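Local coordinates for putative uncharacterized protein (Streptococcus pyogenes serotype M1, PDB 3VZH) that probably cleaves precursor CRISPR RNA as a Cas5d endoribonuclease of the microbial CRISPR immune system, at residues V104-E107 with D108-D111; D115-P118 with A119-E122; D149-S152 with Q153-E157. All coordinates share one frame; numbering follows the deposited sequence.

How the contacts relate
The three contacts follow one another along the chain. Contact 1 is the turn leaving strand 95-105, contact 2 the start of helix 118-130, and contact 3 the passage from strand 147-150 into helix 153-158. Contacts 1 and 2 touch, their centres about 13 Å apart, and a salt bridge between Glu107 and Arg116 ties them together; they bracket one strand-to-helix connection at the surface of this Cas5-family fold. Contact 3 stands apart, its centre about 28 Å from that of contact 1 and 22 Å from that of contact 2. It turns the chain off a different strand of the same large antiparallel sheet, in which strands 95-105 and 147-150 both pair with strand 9-15.

Contact 1 (V104-E107 with D108-D111); sequences VWNE and DRKD
A type I beta turn from Asn106 to Arg109 takes the chain out of strand 95-105. Its closing bond runs from Arg109 N to Asn106 O at 2.9 Å, with an N-H...O angle of 156°. Asn106 adds an Asx turn inside it: its OD1 accepts from Asp108 N at 2.9 Å, the donor lying above the amide plane. CG stands anti to the backbone N (chi1 178°), which carries the amide forward over the turn. Asparagine suits the place because OD1 accepts within the turn while ND2 donates to the carbonyl of Pro53. The same ND2 packs on Arg109 CG at 3.4 Å.

Lys110 doubles back toward Glu107. Its NZ reaches Glu107 OE2 at 3.0 Å in a salt bridge, from above the carboxylate plane, while OE1 of the same carboxylate serves Arg116. One acid thus links two basic residues. Arg109, bent at chi2 and chi3, grips Asp111 side-on: NE meets OD2 and NH1 meets OD1, each at 2.9 Å and each on a syn lone pair, in the guanidinium plane. The whole is a type I beta turn with an Asx turn at its first residue, leading the chain out of strand 95-105.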
ATOM      1  N   VAL A 104      10.910   9.528   0.535  1.00 21.77           N
ATOM      2  CA  VAL A 104      12.352   9.873   0.455  1.00 22.59           C
ATOM      3  C   VAL A 104      12.610  10.486  -0.943  1.00 25.65           C
ATOM      4  O   VAL A 104      11.751  10.363  -1.831  1.00 24.63           O
ATOM      5  CB  VAL A 104      13.233   8.575   0.601  1.00 22.10           C
ATOM      6  CG1 VAL A 104      12.956   7.897   1.941  1.00 24.04           C
ATOM      7  CG2 VAL A 104      13.013   7.657  -0.585  1.00 22.18           C
ATOM      8  N   TRP A 105      13.755  11.157  -1.158  1.00 24.44           N
ATOM      9  CA  TRP A 105      13.965  11.740  -2.519  1.00 24.58           C
ATOM     10  C   TRP A 105      14.220  10.619  -3.448  1.00 25.98           C
ATOM     11  O   TRP A 105      14.840   9.552  -3.081  1.00 26.00           O
ATOM     12  CB  TRP A 105      15.138  12.800  -2.507  1.00 26.48           C
ATOM     13  CG  TRP A 105      14.879  13.949  -1.522  1.00 25.44           C
ATOM     14  CD1 TRP A 105      15.758  14.459  -0.533  1.00 26.77           C
ATOM     15  CD2 TRP A 105      13.644  14.741  -1.374  1.00 26.14           C
ATOM     16  NE1 TRP A 105      15.156  15.472   0.167  1.00 29.13           N
ATOM     17  CE2 TRP A 105      13.897  15.706  -0.284  1.00 28.22           C
ATOM     18  CE3 TRP A 105      12.394  14.757  -2.021  1.00 25.01           C
ATOM     19  CZ2 TRP A 105      12.920  16.623   0.130  1.00 28.46           C
ATOM     20  CZ3 TRP A 105      11.467  15.718  -1.667  1.00 27.24           C
ATOM     21  CH2 TRP A 105      11.682  16.568  -0.526  1.00 27.45           C
ATOM     22  N   ASN A 106      13.773  10.824  -4.700  1.00 25.04           N
ATOM     23  CA  ASN A 106      13.930   9.835  -5.741  1.00 28.04           C
ATOM     24  C   ASN A 106      15.335  10.003  -6.377  1.00 27.78           C
ATOM     25  O   ASN A 106      15.551  10.933  -7.145  1.00 27.64           O
ATOM     26  CB  ASN A 106      12.806  10.009  -6.793  1.00 26.45           C
ATOM     27  CG  ASN A 106      12.920   9.047  -7.966  1.00 28.58           C
ATOM     28  OD1 ASN A 106      13.771   8.153  -7.965  1.00 30.50           O
ATOM     29  ND2 ASN A 106      12.063   9.199  -8.958  1.00 26.46           N
ATOM     30  N   GLU A 107      16.267   9.067  -6.085  1.00 31.36           N
ATOM     31  CA  GLU A 107      17.646   9.187  -6.577  1.00 32.96           C
ATOM     32  C   GLU A 107      17.753   8.782  -8.034  1.00 34.82           C
ATOM     33  O   GLU A 107      18.830   8.905  -8.683  1.00 37.16           O
ATOM     34  CB  GLU A 107      18.670   8.405  -5.707  1.00 37.79           C
ATOM     35  CG  GLU A 107      18.853   9.035  -4.343  1.00 41.12           C
ATOM     36  CD  GLU A 107      19.330  10.497  -4.387  1.00 40.54           C
ATOM     37  OE1 GLU A 107      19.306  11.118  -3.343  1.00 43.46           O
ATOM     38  OE2 GLU A 107      19.737  11.067  -5.414  1.00 45.19           O
ATOM     39  N   ASP A 108      16.645   8.319  -8.591  1.00 35.12           N
ATOM     40  CA  ASP A 108      16.597   8.139 -10.055  1.00 37.56           C
ATOM     41  C   ASP A 108      16.268   9.445 -10.763  1.00 37.19           C
ATOM     42  O   ASP A 108      16.252   9.500 -12.000  1.00 41.01           O
ATOM     43  CB  ASP A 108      15.556   7.104 -10.438  1.00 42.12           C
ATOM     44  CG  ASP A 108      15.911   5.719  -9.977  1.00 45.31           C
ATOM     45  OD1 ASP A 108      17.106   5.467  -9.821  1.00 42.99           O
ATOM     46  OD2 ASP A 108      14.990   4.893  -9.775  1.00 52.99           O
ATOM     47  N   ARG A 109      15.951  10.484  -9.997  1.00 33.18           N
ATOM     48  CA  ARG A 109      15.655  11.806 -10.612  1.00 33.10           C
ATOM     49  C   ARG A 109      16.431  12.905  -9.946  1.00 36.13           C
ATOM     50  O   ARG A 109      15.890  13.793  -9.281  1.00 38.12           O
ATOM     51  CB  ARG A 109      14.141  12.103 -10.567  1.00 30.48           C
ATOM     52  CG  ARG A 109      13.315  11.127 -11.399  1.00 28.04           C
ATOM     53  CD  ARG A 109      13.551  11.331 -12.900  1.00 30.08           C
ATOM     54  NE  ARG A 109      13.398  12.726 -13.373  1.00 28.35           N
ATOM     55  CZ  ARG A 109      12.240  13.229 -13.802  1.00 27.85           C
ATOM     56  NH1 ARG A 109      12.199  14.495 -14.211  1.00 27.38           N
ATOM     57  NH2 ARG A 109      11.121  12.447 -13.816  1.00 26.89           N
ATOM     58  N   LYS A 110      17.729  12.821 -10.182  1.00 40.20           N
ATOM     59  CA  LYS A 110      18.726  13.824  -9.789  1.00 45.14           C
ATOM     60  C   LYS A 110      18.467  15.204 -10.412  1.00 40.34           C
ATOM     61  O   LYS A 110      18.772  16.236  -9.820  1.00 44.59           O
ATOM     62  CB  LYS A 110      20.109  13.325 -10.226  1.00 50.92           C
ATOM     63  CG  LYS A 110      20.296  11.800 -10.172  1.00 56.32           C
ATOM     64  CD  LYS A 110      21.630  11.435  -9.523  1.00 56.34           C
ATOM     65  CE  LYS A 110      21.545  10.234  -8.563  1.00 55.38           C
ATOM     66  NZ  LYS A 110      22.111  10.606  -7.224  1.00 55.53           N
ATOM     67  N   ASP A 111      17.857  15.223 -11.585  1.00 35.17           N
ATOM     68  CA  ASP A 111      17.563  16.495 -12.237  1.00 34.88           C
ATOM     69  C   ASP A 111      16.549  17.337 -11.454  1.00 36.13           C
ATOM     70  O   ASP A 111      16.407  18.535 -11.739  1.00 37.32           O
ATOM     71  CB  ASP A 111      17.039  16.217 -13.637  1.00 33.92           C
ATOM     72  CG  ASP A 111      15.776  15.328 -13.610  1.00 34.09           C
ATOM     73  OD1 ASP A 111      14.789  15.710 -14.234  1.00 33.64           O
ATOM     74  OD2 ASP A 111      15.762  14.278 -12.953  1.00 31.13           O
TER

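Contact 2 (D115-P118 with A119-E122); sequences DRLP and AKHE
Lys120 lies along Leu117 and ends on Asp115. Its CB packs against Leu117 CB at 3.8 Å. Beyond it the chain runs extended, and CD passes 4.1 Å from Leu117 CD1 while also lying over one face of the neighbouring His121 ring, offset toward the rim. CE approaches Asp115 OD1, and NZ lies on the syn lone pair of Asp115 OD1, a 2.7 Å salt bridge. A lysine fits because its methylenes can pack on leucine before the charge is needed; CG set anti to the backbone N (chi1 179°) starts it along this path.

The backbone here is the first turn of helix 118-130. Leu117 is its N-cap, and its carbonyl takes the N-H of His121 at 3.1 Å. Pro118 follows, a common residue at the first position of a helix, where the N-H it lacks would have no partner within the helix. Its own carbonyl receives Glu122 N at 2.9 Å.

His121 brings NE2 to the loop. It donates to Asp115 O at 2.9 Å, with the acceptor in the ring plane, and more weakly to Asp115 OD2 at 3.0 Å. Shared between two acceptors, the N-H makes an angle of only 135° to the backbone oxygen. Ring and carboxylate stand almost perpendicular, 87° apart. ND1 bonds Tyr50 OH, so both imidazole nitrogens are used, and the carboxylate meets Lys120, Thr54 OG1 and, weakly, His121. Phe55 meets the buried imidazole edge-to-face, and Arg116, turned away from the helix, packs on Trp105 of strand 95-105.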
ATOM      1  N   ASP A 115      13.613  20.885  -6.540  1.00 34.02           N
ATOM      2  CA  ASP A 115      12.261  20.611  -6.022  1.00 32.52           C
ATOM      3  C   ASP A 115      12.297  19.773  -4.734  1.00 30.66           C
ATOM      4  O   ASP A 115      11.224  19.381  -4.230  1.00 26.83           O
ATOM      5  CB  ASP A 115      11.402  19.867  -7.037  1.00 29.30           C
ATOM      6  CG  ASP A 115       9.899  19.956  -6.716  1.00 32.15           C
ATOM      7  OD1 ASP A 115       9.408  21.053  -6.333  1.00 34.63           O
ATOM      8  OD2 ASP A 115       9.212  18.909  -6.778  1.00 29.32           O
ATOM      9  N   ARG A 116      13.518  19.455  -4.265  1.00 29.77           N
ATOM     10  CA  ARG A 116      13.614  18.643  -3.000  1.00 29.64           C
ATOM     11  C   ARG A 116      13.347  19.510  -1.781  1.00 32.37           C
ATOM     12  O   ARG A 116      14.286  19.859  -1.006  1.00 33.59           O
ATOM     13  CB  ARG A 116      14.964  17.900  -2.866  1.00 30.10           C
ATOM     14  CG  ARG A 116      15.150  16.861  -3.943  1.00 28.29           C
ATOM     15  CD  ARG A 116      16.441  16.097  -3.829  1.00 29.13           C
ATOM     16  NE  ARG A 116      16.497  15.091  -4.877  1.00 28.46           N
ATOM     17  CZ  ARG A 116      17.372  14.088  -4.929  1.00 29.65           C
ATOM     18  NH1 ARG A 116      18.372  14.043  -4.048  1.00 32.46           N
ATOM     19  NH2 ARG A 116      17.303  13.188  -5.900  1.00 27.70           N
ATOM     20  N   LEU A 117      12.084  19.869  -1.595  1.00 30.76           N
ATOM     21  CA  LEU A 117      11.663  20.853  -0.593  1.00 30.48           C
ATOM     22  C   LEU A 117      10.767  20.163   0.396  1.00 29.56           C
ATOM     23  O   LEU A 117       9.576  19.957   0.113  1.00 28.15           O
ATOM     24  CB  LEU A 117      10.919  21.989  -1.317  1.00 30.80           C
ATOM     25  CG  LEU A 117      11.759  22.653  -2.444  1.00 33.82           C
ATOM     26  CD1 LEU A 117      10.935  23.366  -3.542  1.00 34.39           C
ATOM     27  CD2 LEU A 117      12.794  23.598  -1.834  1.00 37.14           C
ATOM     28  N   PRO A 118      11.306  19.773   1.540  1.00 30.89           N
ATOM     29  CA  PRO A 118      10.552  18.931   2.434  1.00 30.91           C
ATOM     30  C   PRO A 118       9.269  19.607   2.964  1.00 31.83           C
ATOM     31  O   PRO A 118       8.232  18.941   2.989  1.00 29.67           O
ATOM     32  CB  PRO A 118      11.536  18.637   3.606  1.00 33.10           C
ATOM     33  CG  PRO A 118      12.765  19.386   3.320  1.00 35.66           C
ATOM     34  CD  PRO A 118      12.732  19.905   1.929  1.00 33.95           C
ATOM     35  N   ALA A 119       9.304  20.910   3.307  1.00 30.96           N
ATOM     36  CA  ALA A 119       8.088  21.540   3.864  1.00 30.61           C
ATOM     37  C   ALA A 119       6.999  21.597   2.813  1.00 32.80           C
ATOM     38  O   ALA A 119       5.819  21.401   3.137  1.00 33.84           O
ATOM     39  CB  ALA A 119       8.381  22.942   4.420  1.00 33.58           C
ATOM     40  N   LYS A 120       7.397  21.872   1.570  1.00 30.77           N
ATOM     41  CA  LYS A 120       6.442  21.933   0.461  1.00 29.00           C
ATOM     42  C   LYS A 120       5.737  20.568   0.306  1.00 27.72           C
ATOM     43  O   LYS A 120       4.514  20.460   0.247  1.00 28.04           O
ATOM     44  CB  LYS A 120       7.140  22.243  -0.868  1.00 31.84           C
ATOM     45  CG  LYS A 120       6.181  22.292  -2.101  1.00 35.50           C
ATOM     46  CD  LYS A 120       6.991  22.299  -3.423  1.00 37.44           C
ATOM     47  CE  LYS A 120       6.157  22.111  -4.690  1.00 40.00           C
ATOM     48  NZ  LYS A 120       7.018  22.241  -5.895  1.00 42.52           N
ATOM     49  N   HIS A 121       6.540  19.519   0.165  1.00 26.46           N
ATOM     50  CA  HIS A 121       5.936  18.199  -0.139  1.00 25.60           C
ATOM     51  C   HIS A 121       5.224  17.582   1.019  1.00 24.46           C
ATOM     52  O   HIS A 121       4.196  16.888   0.795  1.00 25.75           O
ATOM     53  CB  HIS A 121       6.950  17.255  -0.724  1.00 23.75           C
ATOM     54  CG  HIS A 121       7.409  17.673  -2.080  1.00 24.79           C
ATOM     55  ND1 HIS A 121       6.570  17.795  -3.126  1.00 25.70           N
ATOM     56  CD2 HIS A 121       8.654  18.088  -2.531  1.00 25.87           C
ATOM     57  CE1 HIS A 121       7.234  18.121  -4.235  1.00 26.92           C
ATOM     58  NE2 HIS A 121       8.521  18.366  -3.876  1.00 26.55           N
ATOM     59  N   GLU A 122       5.717  17.799   2.229  1.00 24.91           N
ATOM     60  CA  GLU A 122       4.954  17.370   3.432  1.00 25.18           C
ATOM     61  C   GLU A 122       3.603  18.070   3.574  1.00 26.12           C
ATOM     62  O   GLU A 122       2.596  17.396   3.864  1.00 23.95           O
ATOM     63  CB  GLU A 122       5.753  17.498   4.740  1.00 25.51           C
ATOM     64  CG  GLU A 122       6.933  16.537   4.894  1.00 26.50           C
ATOM     65  CD  GLU A 122       7.377  16.427   6.357  1.00 31.92           C
ATOM     66  OE1 GLU A 122       8.139  15.523   6.712  1.00 30.64           O
ATOM     67  OE2 GLU A 122       6.946  17.264   7.187  1.00 34.79           O
TER

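Contact 3 (D149-S152 with Q153-E157); sequences DDIS and QEEYE
Ser152 and Glu155 meet in the hydrogen bonds that open helix 153-158. Ser152 OG, held between its backbone N and carbonyl carbon (chi1 67°), accepts from Glu155 N at 3.3 Å; a small hydroxyl so close to the main chain makes serine a natural N-cap. The first helical bond joins Tyr156 N to Ser152 O at 3.0 Å, almost straight at 177°.

A water links Ser152 N to Glu155 OE2, accepting from the first at 2.8 Å and donating to the second at 2.8 Å. Another water accepts from Glu154 N.

Van der Waals contact joins the residue before the cap to the helix. Ile151 CG2 lies 3.6 Å from Glu155 CD, against the carboxylate end, the two side chains crossing at about a right angle. The apolar contact is that of Ile151 CD1 with Tyr156 CB at 4.1 Å, at the edge of the ring. Branched isoleucine can serve both neighbours and also reaches Leu98. The far end of Tyr156 leads away from the cap, where its OH bonds Glu61.

Among charged and polar side chains, Gln153 NE2 donates to Glu157 OE2 one turn on. A serine N-cap with a hydrophobic staple from N' (Ile151) to N4 (Tyr156) is a familiar helix N-terminus.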
ATOM      1  N   ASP A 149      -9.279   8.414   3.826  1.00 20.41           N
ATOM      2  CA  ASP A 149      -9.483   9.477   4.815  1.00 21.53           C
ATOM      3  C   ASP A 149      -8.265   9.664   5.728  1.00 23.91           C
ATOM      4  O   ASP A 149      -7.454   8.744   5.971  1.00 21.35           O
ATOM      5  CB  ASP A 149     -10.748   9.225   5.694  1.00 25.23           C
ATOM      6  CG  ASP A 149     -12.054   9.711   5.007  1.00 25.36           C
ATOM      7  OD1 ASP A 149     -12.103  10.840   4.480  1.00 26.20           O
ATOM      8  OD2 ASP A 149     -13.012   8.933   4.981  1.00 31.59           O
ATOM      9  N   ASP A 150      -8.171  10.877   6.258  1.00 23.87           N
ATOM     10  CA  ASP A 150      -7.101  11.299   7.134  1.00 24.64           C
ATOM     11  C   ASP A 150      -7.223  10.643   8.521  1.00 24.54           C
ATOM     12  O   ASP A 150      -8.330  10.585   9.119  1.00 25.38           O
ATOM     13  CB  ASP A 150      -7.250  12.816   7.324  1.00 28.63           C
ATOM     14  CG  ASP A 150      -5.936  13.449   7.861  1.00 35.13           C
ATOM     15  OD1 ASP A 150      -5.903  14.684   7.909  1.00 33.43           O
ATOM     16  OD2 ASP A 150      -4.905  12.685   8.105  1.00 39.27           O
ATOM     17  N   ILE A 151      -6.139   9.998   8.982  1.00 22.73           N
ATOM     18  CA  ILE A 151      -6.123   9.625  10.436  1.00 22.37           C
ATOM     19  C   ILE A 151      -4.778  10.097  11.001  1.00 21.91           C
ATOM     20  O   ILE A 151      -3.882  10.334  10.243  1.00 22.15           O
ATOM     21  CB  ILE A 151      -6.247   8.121  10.634  1.00 22.34           C
ATOM     22  CG1 ILE A 151      -5.107   7.357   9.908  1.00 19.60           C
ATOM     23  CG2 ILE A 151      -7.657   7.637  10.176  1.00 21.55           C
ATOM     24  CD1 ILE A 151      -5.052   5.837  10.256  1.00 18.21           C
ATOM     25  N   SER A 152      -4.684  10.224  12.310  1.00 22.69           N
ATOM     26  CA  SER A 152      -3.448  10.718  12.941  1.00 25.51           C
ATOM     27  C   SER A 152      -2.677   9.453  13.408  1.00 25.34           C
ATOM     28  O   SER A 152      -3.193   8.329  13.383  1.00 22.78           O
ATOM     29  CB  SER A 152      -3.816  11.564  14.166  1.00 27.15           C
ATOM     30  OG  SER A 152      -4.391  10.749  15.147  1.00 32.35           O
ATOM     31  N   GLN A 153      -1.443   9.685  13.886  1.00 24.50           N
ATOM     32  CA  GLN A 153      -0.590   8.621  14.382  1.00 24.33           C
ATOM     33  C   GLN A 153      -1.289   7.953  15.485  1.00 27.09           C
ATOM     34  O   GLN A 153      -1.314   6.725  15.542  1.00 26.70           O
ATOM     35  CB  GLN A 153       0.736   9.211  14.864  1.00 26.37           C
ATOM     36  CG  GLN A 153       1.678   8.049  15.292  1.00 31.35           C
ATOM     37  CD  GLN A 153       2.975   8.535  15.905  1.00 37.66           C
ATOM     38  OE1 GLN A 153       3.333   9.685  15.775  1.00 40.96           O
ATOM     39  NE2 GLN A 153       3.682   7.639  16.590  1.00 40.19           N
ATOM     40  N   GLU A 154      -1.903   8.769  16.356  1.00 24.92           N
ATOM     41  CA  GLU A 154      -2.643   8.195  17.480  1.00 28.14           C
ATOM     42  C   GLU A 154      -3.739   7.214  17.064  1.00 25.62           C
ATOM     43  O   GLU A 154      -3.870   6.118  17.624  1.00 25.89           O
ATOM     44  CB  GLU A 154      -3.246   9.239  18.457  1.00 29.51           C
ATOM     45  CG  GLU A 154      -3.760   8.599  19.715  1.00 36.92           C
ATOM     46  CD  GLU A 154      -4.090   9.577  20.828  1.00 42.13           C
ATOM     47  OE1 GLU A 154      -3.738  10.775  20.719  1.00 44.36           O
ATOM     48  OE2 GLU A 154      -4.702   9.132  21.829  1.00 42.04           O
ATOM     49  N   GLU A 155      -4.528   7.595  16.082  1.00 25.95           N
ATOM     50  CA  GLU A 155      -5.590   6.711  15.625  1.00 25.07           C
ATOM     51  C   GLU A 155      -5.024   5.428  15.017  1.00 27.85           C
ATOM     52  O   GLU A 155      -5.616   4.307  15.224  1.00 28.21           O
ATOM     53  CB  GLU A 155      -6.542   7.414  14.656  1.00 27.42           C
ATOM     54  CG  GLU A 155      -7.670   6.498  14.147  1.00 28.25           C
ATOM     55  CD  GLU A 155      -8.881   7.227  13.540  1.00 32.74           C
ATOM     56  OE1 GLU A 155      -9.794   6.564  12.948  1.00 31.84           O
ATOM     57  OE2 GLU A 155      -8.918   8.472  13.602  1.00 33.51           O
ATOM     58  N   TYR A 156      -4.003   5.583  14.163  1.00 24.63           N
ATOM     59  CA  TYR A 156      -3.266   4.437  13.650  1.00 25.49           C
ATOM     60  C   TYR A 156      -2.860   3.372  14.707  1.00 26.87           C
ATOM     61  O   TYR A 156      -3.194   2.179  14.607  1.00 25.87           O
ATOM     62  CB  TYR A 156      -2.026   4.888  12.874  1.00 24.95           C
ATOM     63  CG  TYR A 156      -1.333   3.687  12.193  1.00 24.86           C
ATOM     64  CD1 TYR A 156      -1.751   3.207  10.961  1.00 23.54           C
ATOM     65  CD2 TYR A 156      -0.223   3.082  12.821  1.00 24.69           C
ATOM     66  CE1 TYR A 156      -1.112   2.124  10.353  1.00 24.29           C
ATOM     67  CE2 TYR A 156       0.414   1.969  12.277  1.00 23.86           C
ATOM     68  CZ  TYR A 156       0.007   1.529  11.005  1.00 24.09           C
ATOM     69  OH  TYR A 156       0.664   0.452  10.492  1.00 25.13           O
ATOM     70  N   GLU A 157      -2.179   3.843  15.748  1.00 26.77           N
ATOM     71  CA  GLU A 157      -1.637   2.991  16.775  1.00 32.25           C
ATOM     72  C   GLU A 157      -2.739   2.423  17.672  1.00 33.00           C
ATOM     73  O   GLU A 157      -2.618   1.298  18.146  1.00 36.11           O
ATOM     74  CB  GLU A 157      -0.595   3.794  17.627  1.00 31.72           C
ATOM     75  CG  GLU A 157       0.621   4.083  16.740  1.00 35.81           C
ATOM     76  CD  GLU A 157       1.744   4.816  17.434  1.00 45.57           C
ATOM     77  OE1 GLU A 157       1.549   5.213  18.616  1.00 41.08           O
ATOM     78  OE2 GLU A 157       2.809   4.983  16.786  1.00 45.18           O
TER
HETATM   79  O   HOH W   1      -1.707  11.602  16.925  1.00 30.55           O
HETATM   80  O   HOH W   2      -7.159  10.635  13.660  1.00 33.36           O